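PDB 6A3F: putative dehydrogenase, which catalyses the NAD(+)-dependent oxidation of levoglucosan to 3-dehydrolevoglucosan, with high specificity for this anhydrosugar. Local coordinates for residues 153-165 with 306-318. Residues are numbered along the deposited sequence; the frame is centred on the assembly and turned at random.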
ATOM      1  N   TYR B 153      15.310   4.526 -17.121  1.00 20.06           N
ATOM      2  CA  TYR B 153      14.188   4.068 -16.352  1.00 21.12           C
ATOM      3  C   TYR B 153      13.202   3.305 -17.226  1.00 20.12           C
ATOM      4  O   TYR B 153      12.445   2.487 -16.691  1.00 20.25           O
ATOM      5  CB  TYR B 153      13.470   5.200 -15.628  1.00 21.02           C
ATOM      6  CG  TYR B 153      14.253   5.815 -14.504  1.00 20.41           C
ATOM      7  CD1 TYR B 153      14.581   5.087 -13.372  1.00 20.38           C
ATOM      8  CD2 TYR B 153      14.719   7.126 -14.614  1.00 21.55           C
ATOM      9  CE1 TYR B 153      15.291   5.667 -12.341  1.00 20.35           C
ATOM     10  CE2 TYR B 153      15.452   7.708 -13.593  1.00 21.29           C
ATOM     11  CZ  TYR B 153      15.701   6.985 -12.435  1.00 22.09           C
ATOM     12  OH  TYR B 153      16.400   7.538 -11.390  1.00 20.23           O
ATOM     13  N   ARG B 154      13.233   3.472 -18.547  1.00 22.94           N
ATOM     14  CA  ARG B 154      12.321   2.660 -19.361  1.00 22.73           C
ATOM     15  C   ARG B 154      12.759   1.184 -19.395  1.00 20.44           C
ATOM     16  O   ARG B 154      11.952   0.354 -19.844  1.00 22.11           O
ATOM     17  CB  ARG B 154      12.161   3.257 -20.759  1.00 22.68           C
ATOM     18  CG  ARG B 154      13.334   2.993 -21.688  1.00 23.45           C
ATOM     19  CD  ARG B 154      12.988   2.739 -23.153  1.00 22.61           C
ATOM     20  NE  ARG B 154      12.570   3.943 -23.882  1.00 21.86           N
ATOM     21  CZ  ARG B 154      12.415   4.005 -25.210  1.00 21.96           C
ATOM     22  NH1 ARG B 154      12.652   2.936 -25.948  1.00 26.16           N
ATOM     23  NH2 ARG B 154      11.987   5.112 -25.791  1.00 23.32           N
ATOM     24  N   ARG B 155      13.978   0.850 -18.954  1.00 21.13           N
ATOM     25  CA  ARG B 155      14.463  -0.491 -18.908  1.00 21.00           C
ATOM     26  C   ARG B 155      14.293  -1.074 -17.486  1.00 20.50           C
ATOM     27  O   ARG B 155      14.848  -2.122 -17.188  1.00 21.72           O
ATOM     28  CB  ARG B 155      15.911  -0.576 -19.414  1.00 20.24           C
ATOM     29  CG  ARG B 155      15.975  -0.598 -20.943  1.00 21.10           C
ATOM     30  CD  ARG B 155      17.351  -0.470 -21.546  1.00 22.79           C
ATOM     31  NE  ARG B 155      17.319  -0.910 -22.940  1.00 23.22           N
ATOM     32  CZ  ARG B 155      16.940  -0.191 -23.992  1.00 22.68           C
ATOM     33  NH1 ARG B 155      16.557   1.069 -23.866  1.00 22.62           N
ATOM     34  NH2 ARG B 155      16.970  -0.764 -25.195  1.00 24.28           N
ATOM     35  N   THR B 156      13.552  -0.412 -16.597  1.00 20.23           N
ATOM     36  CA  THR B 156      13.009  -1.089 -15.429  1.00 19.81           C
ATOM     37  C   THR B 156      12.131  -2.252 -15.931  1.00 17.49           C
ATOM     38  O   THR B 156      11.240  -2.023 -16.746  1.00 17.51           O
ATOM     39  CB  THR B 156      12.161  -0.165 -14.549  1.00 19.00           C
ATOM     40  OG1 THR B 156      12.823   1.065 -14.200  1.00 20.33           O
ATOM     41  CG2 THR B 156      11.707  -0.835 -13.266  1.00 19.58           C
ATOM     42  N   PRO B 157      12.374  -3.472 -15.428  1.00 18.12           N
ATOM     43  CA  PRO B 157      11.638  -4.574 -16.005  1.00 18.71           C
ATOM     44  C   PRO B 157      10.124  -4.333 -15.983  1.00 17.43           C
ATOM     45  O   PRO B 157       9.461  -4.680 -16.948  1.00 19.36           O
ATOM     46  CB  PRO B 157      12.093  -5.793 -15.216  1.00 18.09           C
ATOM     47  CG  PRO B 157      13.514  -5.445 -14.909  1.00 18.55           C
ATOM     48  CD  PRO B 157      13.463  -3.960 -14.607  1.00 16.78           C
ATOM     49  N   ALA B 158       9.576  -3.773 -14.907  1.00 18.58           N
ATOM     50  CA  ALA B 158       8.154  -3.478 -14.797  1.00 18.16           C
ATOM     51  C   ALA B 158       7.644  -2.591 -15.946  1.00 17.57           C
ATOM     52  O   ALA B 158       6.518  -2.722 -16.377  1.00 18.31           O
ATOM     53  CB  ALA B 158       7.903  -2.829 -13.469  1.00 16.50           C
ATOM     54  N   VAL B 159       8.461  -1.639 -16.380  1.00 16.34           N
ATOM     55  CA  VAL B 159       8.095  -0.736 -17.448  1.00 17.35           C
ATOM     56  C   VAL B 159       8.099  -1.475 -18.805  1.00 18.03           C
ATOM     57  O   VAL B 159       7.150  -1.318 -19.607  1.00 18.73           O
ATOM     58  CB  VAL B 159       9.018   0.497 -17.457  1.00 17.38           C
ATOM     59  CG1 VAL B 159       8.679   1.423 -18.642  1.00 17.78           C
ATOM     60  CG2 VAL B 159       8.937   1.211 -16.111  1.00 18.38           C
ATOM     61  N   ALA B 160       9.101  -2.311 -19.031  1.00 19.38           N
ATOM     62  CA  ALA B 160       9.121  -3.185 -20.230  1.00 20.07           C
ATOM     63  C   ALA B 160       7.954  -4.177 -20.183  1.00 19.42           C
ATOM     64  O   ALA B 160       7.440  -4.538 -21.222  1.00 18.42           O
ATOM     65  CB  ALA B 160      10.421  -3.916 -20.313  1.00 20.84           C
ATOM     66  N   LEU B 161       7.564  -4.636 -19.000  1.00 19.49           N
ATOM     67  CA  LEU B 161       6.368  -5.486 -18.840  1.00 19.75           C
ATOM     68  C   LEU B 161       5.099  -4.732 -19.262  1.00 20.10           C
ATOM     69  O   LEU B 161       4.191  -5.294 -19.895  1.00 19.78           O
ATOM     70  CB  LEU B 161       6.270  -5.927 -17.374  1.00 19.32           C
ATOM     71  CG  LEU B 161       5.058  -6.806 -17.052  1.00 19.08           C
ATOM     72  CD1 LEU B 161       5.099  -8.084 -17.887  1.00 18.63           C
ATOM     73  CD2 LEU B 161       5.049  -7.181 -15.574  1.00 19.30           C
ATOM     74  N   ALA B 162       4.967  -3.481 -18.847  1.00 19.23           N
ATOM     75  CA  ALA B 162       3.826  -2.627 -19.277  1.00 19.36           C
ATOM     76  C   ALA B 162       3.770  -2.559 -20.813  1.00 19.95           C
ATOM     77  O   ALA B 162       2.695  -2.684 -21.453  1.00 18.97           O
ATOM     78  CB  ALA B 162       3.970  -1.237 -18.710  1.00 19.18           C
ATOM     79  N   LYS B 163       4.939  -2.376 -21.397  1.00 21.14           N
ATOM     80  CA  LYS B 163       5.025  -2.325 -22.881  1.00 22.95           C
ATOM     81  C   LYS B 163       4.560  -3.653 -23.492  1.00 20.02           C
ATOM     82  O   LYS B 163       3.788  -3.659 -24.479  1.00 21.33           O
ATOM     83  CB  LYS B 163       6.450  -1.993 -23.313  1.00 20.76           C
ATOM     84  CG  LYS B 163       6.708  -2.023 -24.811  1.00 23.60           C
ATOM     85  CD  LYS B 163       5.977  -0.937 -25.545  1.00 26.15           C
ATOM     86  CE  LYS B 163       6.453  -0.784 -26.982  1.00 28.97           C
ATOM     87  NZ  LYS B 163       5.742   0.330 -27.635  1.00 29.44           N
ATOM     88  N   LYS B 164       4.912  -4.753 -22.858  1.00 20.04           N
ATOM     89  CA  LYS B 164       4.567  -6.065 -23.375  1.00 21.04           C
ATOM     90  C   LYS B 164       3.037  -6.220 -23.361  1.00 20.69           C
ATOM     91  O   LYS B 164       2.432  -6.656 -24.375  1.00 20.33           O
ATOM     92  CB  LYS B 164       5.253  -7.169 -22.584  1.00 22.97           C
ATOM     93  CG  LYS B 164       4.800  -8.573 -22.980  1.00 22.43           C
ATOM     94  CD  LYS B 164       5.136  -9.648 -22.012  1.00 23.45           C
ATOM     95  CE  LYS B 164       4.893 -11.036 -22.595  1.00 26.89           C
ATOM     96  NZ  LYS B 164       5.301 -12.118 -21.661  1.00 26.36           N
ATOM     97  N   TYR B 165       2.410  -5.889 -22.232  1.00 20.58           N
ATOM     98  CA  TYR B 165       0.978  -5.944 -22.107  1.00 19.76           C
ATOM     99  C   TYR B 165       0.319  -5.072 -23.164  1.00 20.57           C
ATOM    100  O   TYR B 165      -0.660  -5.471 -23.781  1.00 18.76           O
ATOM    101  CB  TYR B 165       0.466  -5.457 -20.740  1.00 20.75           C
ATOM    102  CG  TYR B 165       0.845  -6.284 -19.529  1.00 19.54           C
ATOM    103  CD1 TYR B 165       1.241  -7.613 -19.593  1.00 20.72           C
ATOM    104  CD2 TYR B 165       0.828  -5.692 -18.267  1.00 20.05           C
ATOM    105  CE1 TYR B 165       1.525  -8.348 -18.445  1.00 19.30           C
ATOM    106  CE2 TYR B 165       1.159  -6.397 -17.118  1.00 18.65           C
ATOM    107  CZ  TYR B 165       1.509  -7.730 -17.203  1.00 19.28           C
ATOM    108  OH  TYR B 165       1.844  -8.418 -16.067  1.00 18.66           O
ATOM    109  N   ILE B 306      -2.935   0.145 -16.254  1.00 19.06           N
ATOM    110  CA  ILE B 306      -1.625  -0.176 -15.785  1.00 18.81           C
ATOM    111  C   ILE B 306      -1.119   1.015 -14.965  1.00 18.34           C
ATOM    112  O   ILE B 306      -1.265   2.130 -15.413  1.00 20.06           O
ATOM    113  CB  ILE B 306      -0.629  -0.453 -16.920  1.00 19.30           C
ATOM    114  CG1 ILE B 306      -1.094  -1.612 -17.820  1.00 17.89           C
ATOM    115  CG2 ILE B 306       0.755  -0.717 -16.364  1.00 21.89           C
ATOM    116  CD1 ILE B 306      -0.365  -1.658 -19.134  1.00 19.63           C
ATOM    117  N   VAL B 307      -0.578   0.726 -13.783  1.00 16.60           N
ATOM    118  CA  VAL B 307      -0.060   1.753 -12.878  1.00 18.52           C
ATOM    119  C   VAL B 307       1.348   1.333 -12.471  1.00 16.96           C
ATOM    120  O   VAL B 307       1.589   0.146 -12.167  1.00 17.57           O
ATOM    121  CB  VAL B 307      -0.983   1.917 -11.648  1.00 18.10           C
ATOM    122  CG1 VAL B 307      -0.332   2.758 -10.546  1.00 21.73           C
ATOM    123  CG2 VAL B 307      -2.318   2.505 -12.064  1.00 20.20           C
ATOM    124  N   PHE B 308       2.273   2.288 -12.394  1.00 17.49           N
ATOM    125  CA  PHE B 308       3.650   2.005 -12.039  1.00 17.07           C
ATOM    126  C   PHE B 308       4.134   3.109 -11.098  1.00 17.89           C
ATOM    127  O   PHE B 308       3.717   4.258 -11.243  1.00 18.54           O
ATOM    128  CB  PHE B 308       4.573   2.000 -13.265  1.00 17.79           C
ATOM    129  CG  PHE B 308       6.051   1.913 -12.976  1.00 18.68           C
ATOM    130  CD1 PHE B 308       6.614   0.742 -12.480  1.00 18.76           C
ATOM    131  CD2 PHE B 308       6.896   2.977 -13.241  1.00 17.78           C
ATOM    132  CE1 PHE B 308       7.963   0.664 -12.191  1.00 19.57           C
ATOM    133  CE2 PHE B 308       8.256   2.870 -12.989  1.00 19.08           C
ATOM    134  CZ  PHE B 308       8.791   1.719 -12.488  1.00 18.24           C
ATOM    135  N   ASN B 309       5.006   2.725 -10.172  1.00 17.25           N
ATOM    136  CA  ASN B 309       5.653   3.604  -9.175  1.00 16.55           C
ATOM    137  C   ASN B 309       7.103   3.132  -8.988  1.00 17.03           C
ATOM    138  O   ASN B 309       7.361   2.070  -8.403  1.00 17.74           O
ATOM    139  CB  ASN B 309       4.897   3.624  -7.852  1.00 17.26           C
ATOM    140  CG  ASN B 309       5.648   4.240  -6.686  1.00 16.33           C
ATOM    141  OD1 ASN B 309       6.608   4.989  -6.903  1.00 16.92           O
ATOM    142  ND2 ASN B 309       5.141   4.050  -5.455  1.00 13.84           N
ATOM    143  N   TYR B 310       8.056   3.912  -9.503  1.00 16.01           N
ATOM    144  CA  TYR B 310       9.459   3.569  -9.432  1.00 15.60           C
ATOM    145  C   TYR B 310       9.964   3.469  -7.972  1.00 16.51           C
ATOM    146  O   TYR B 310      10.924   2.753  -7.705  1.00 16.30           O
ATOM    147  CB  TYR B 310      10.357   4.543 -10.217  1.00 16.10           C
ATOM    148  CG  TYR B 310      11.785   4.087 -10.210  1.00 16.59           C
ATOM    149  CD1 TYR B 310      12.247   3.185 -11.153  1.00 16.12           C
ATOM    150  CD2 TYR B 310      12.676   4.525  -9.244  1.00 16.73           C
ATOM    151  CE1 TYR B 310      13.542   2.701 -11.121  1.00 16.70           C
ATOM    152  CE2 TYR B 310      13.947   3.993  -9.143  1.00 16.77           C
ATOM    153  CZ  TYR B 310      14.394   3.111 -10.110  1.00 18.03           C
ATOM    154  OH  TYR B 310      15.656   2.646 -10.062  1.00 17.85           O
ATOM    155  N   GLU B 311       9.369   4.157  -7.018  1.00 16.27           N
ATOM    156  CA  GLU B 311       9.803   3.968  -5.614  1.00 17.36           C
ATOM    157  C   GLU B 311       9.556   2.511  -5.158  1.00 20.31           C
ATOM    158  O   GLU B 311      10.167   2.057  -4.145  1.00 18.59           O
ATOM    159  CB  GLU B 311       9.105   4.941  -4.680  1.00 17.10           C
ATOM    160  CG  GLU B 311       9.505   6.389  -4.978  1.00 16.88           C
ATOM    161  CD  GLU B 311       9.129   7.445  -3.942  1.00 16.34           C
ATOM    162  OE1 GLU B 311       8.098   7.272  -3.284  1.00 18.85           O
ATOM    163  OE2 GLU B 311       9.926   8.440  -3.769  1.00 17.86           O
ATOM    164  N   ARG B 312       8.636   1.821  -5.855  1.00 17.52           N
ATOM    165  CA  ARG B 312       8.374   0.382  -5.695  1.00 17.44           C
ATOM    166  C   ARG B 312       8.570  -0.330  -7.054  1.00 17.32           C
ATOM    167  O   ARG B 312       7.644  -0.986  -7.616  1.00 19.13           O
ATOM    168  CB  ARG B 312       6.964   0.217  -5.156  1.00 17.87           C
ATOM    169  CG  ARG B 312       6.771   0.619  -3.704  1.00 20.52           C
ATOM    170  CD  ARG B 312       5.319   0.589  -3.292  1.00 22.44           C
ATOM    171  NE  ARG B 312       5.257   0.988  -1.883  1.00 24.52           N
ATOM    172  CZ  ARG B 312       4.127   1.203  -1.233  1.00 33.34           C
ATOM    173  NH1 ARG B 312       3.000   1.290  -1.926  1.00 34.57           N
ATOM    174  NH2 ARG B 312       4.110   1.358   0.085  1.00 28.90           N
ATOM    175  N   ARG B 313       9.765  -0.205  -7.575  1.00 15.96           N
ATOM    176  CA  ARG B 313      10.019  -0.520  -8.998  1.00 17.18           C
ATOM    177  C   ARG B 313       9.879  -2.020  -9.333  1.00 17.08           C
ATOM    178  O   ARG B 313       9.701  -2.329 -10.511  1.00 17.67           O
ATOM    179  CB  ARG B 313      11.422  -0.084  -9.432  1.00 15.89           C
ATOM    180  CG  ARG B 313      12.579  -0.871  -8.847  1.00 17.47           C
ATOM    181  CD  ARG B 313      13.846  -0.061  -8.771  1.00 18.71           C
ATOM    182  NE  ARG B 313      13.660   0.980  -7.778  1.00 18.06           N
ATOM    183  CZ  ARG B 313      13.566   0.732  -6.470  1.00 18.91           C
ATOM    184  NH1 ARG B 313      14.121  -0.367  -5.969  1.00 19.60           N
ATOM    185  NH2 ARG B 313      12.998   1.640  -5.676  1.00 20.54           N
ATOM    186  N   ASP B 314       9.949  -2.896  -8.346  1.00 17.81           N
ATOM    187  CA  ASP B 314       9.748  -4.315  -8.584  1.00 17.81           C
ATOM    188  C   ASP B 314       8.334  -4.691  -8.995  1.00 18.47           C
ATOM    189  O   ASP B 314       8.121  -5.828  -9.476  1.00 19.19           O
ATOM    190  CB  ASP B 314      10.110  -5.149  -7.350  1.00 18.37           C
ATOM    191  CG  ASP B 314      11.601  -5.069  -6.995  1.00 18.34           C
ATOM    192  OD1 ASP B 314      12.398  -5.748  -7.656  1.00 18.73           O
ATOM    193  OD2 ASP B 314      11.940  -4.333  -6.020  1.00 21.86           O
ATOM    194  N   GLU B 315       7.401  -3.775  -8.818  1.00 17.25           N
ATOM    195  CA  GLU B 315       6.007  -3.972  -8.978  1.00 20.01           C
ATOM    196  C   GLU B 315       5.491  -3.305 -10.246  1.00 20.05           C
ATOM    197  O   GLU B 315       5.859  -2.160 -10.558  1.00 19.41           O
ATOM    198  CB  GLU B 315       5.217  -3.310  -7.842  1.00 23.18           C
ATOM    199  CG  GLU B 315       5.414  -3.967  -6.508  1.00 24.64           C
ATOM    200  CD  GLU B 315       4.790  -3.222  -5.343  1.00 22.61           C
ATOM    201  OE1 GLU B 315       3.878  -2.394  -5.550  1.00 23.31           O
ATOM    202  OE2 GLU B 315       5.214  -3.499  -4.227  1.00 29.57           O
ATOM    203  N   LEU B 316       4.529  -3.981 -10.882  1.00 18.58           N
ATOM    204  CA  LEU B 316       3.614  -3.362 -11.828  1.00 17.94           C
ATOM    205  C   LEU B 316       2.171  -3.679 -11.430  1.00 19.24           C
ATOM    206  O   LEU B 316       1.889  -4.809 -11.137  1.00 18.42           O
ATOM    207  CB  LEU B 316       3.855  -3.844 -13.262  1.00 18.14           C
ATOM    208  CG  LEU B 316       3.101  -3.034 -14.320  1.00 17.41           C
ATOM    209  CD1 LEU B 316       3.681  -1.621 -14.464  1.00 17.71           C
ATOM    210  CD2 LEU B 316       3.169  -3.733 -15.675  1.00 18.54           C
ATOM    211  N   GLN B 317       1.292  -2.693 -11.421  1.00 16.36           N
ATOM    212  CA  GLN B 317      -0.092  -2.945 -11.158  1.00 17.60           C
ATOM    213  C   GLN B 317      -0.857  -3.001 -12.488  1.00 19.49           C
ATOM    214  O   GLN B 317      -0.711  -2.103 -13.332  1.00 17.87           O
ATOM    215  CB  GLN B 317      -0.682  -1.906 -10.218  1.00 20.23           C
ATOM    216  CG  GLN B 317       0.025  -1.894  -8.875  1.00 25.10           C
ATOM    217  CD  GLN B 317      -0.541  -0.857  -7.945  1.00 31.41           C
ATOM    218  OE1 GLN B 317       0.156   0.057  -7.511  1.00 39.72           O
ATOM    219  NE2 GLN B 317      -1.803  -0.999  -7.602  1.00 27.62           N
ATOM    220  N   VAL B 318      -1.712  -4.000 -12.630  1.00 18.52           N
ATOM    221  CA  VAL B 318      -2.516  -4.111 -13.874  1.00 19.40           C
ATOM    222  C   VAL B 318      -3.901  -4.634 -13.540  1.00 18.84           C
ATOM    223  O   VAL B 318      -4.010  -5.555 -12.758  1.00 19.65           O
ATOM    224  CB  VAL B 318      -1.833  -4.975 -14.940  1.00 18.62           C
ATOM    225  CG1 VAL B 318      -1.485  -6.384 -14.478  1.00 21.72           C
ATOM    226  CG2 VAL B 318      -2.623  -4.989 -16.253  1.00 22.52           C
TER
HETATM  227  O   HOH W   1      10.878  -4.163 -12.341  1.00 19.29           O
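Tyr153 turns the CD1-CE1 edge of its ring onto one face of Tyr310. The ring centroids lie 4.7 Å apart and the planes meet at 74°, which defines a T-shaped stack. On the opposite face of Tyr310 lies NE of Arg313, whose guanidinium is salt-bridged to Asp314 of the second subunit, while OG1 of Thr156 sits at the ring's edge. That hydroxyl is spoken for: OG1 donates to Tyr153 O at 2.9 Å, an oxygen that also accepts from Thr156 N. The CG2 methyl of Thr156 faces Arg313 and Phe308.

Along the helix, Val159 places CG2 over the Phe308 face, 3.8 Å from the centroid, a CH-pi contact. CG of Phe308 stands anti to the backbone N (chi1 172°), carrying the ring from its strand up to the helix. The closest CA pair is Ala158 with Leu316, 5.4 Å; Ala158 N and Arg313 O are bridged by a water. Leu316 CD2 then fits among Leu161, Ala162 and Tyr165, reaching Tyr165 CE2 at 3.6 Å, and Val318 CG1 meets the same Tyr165 CE2.

With its axis 7.9 Å from strand 315-318 and inclined by 28°, helix 157-165 packs on the antiparallel hairpin 306-318 toward one side of the large mixed sheet, part of the C-terminal alpha/beta substrate-binding domain of Gfo/Idh/MocA enzymes, where Tyr153 binds levoglucosan.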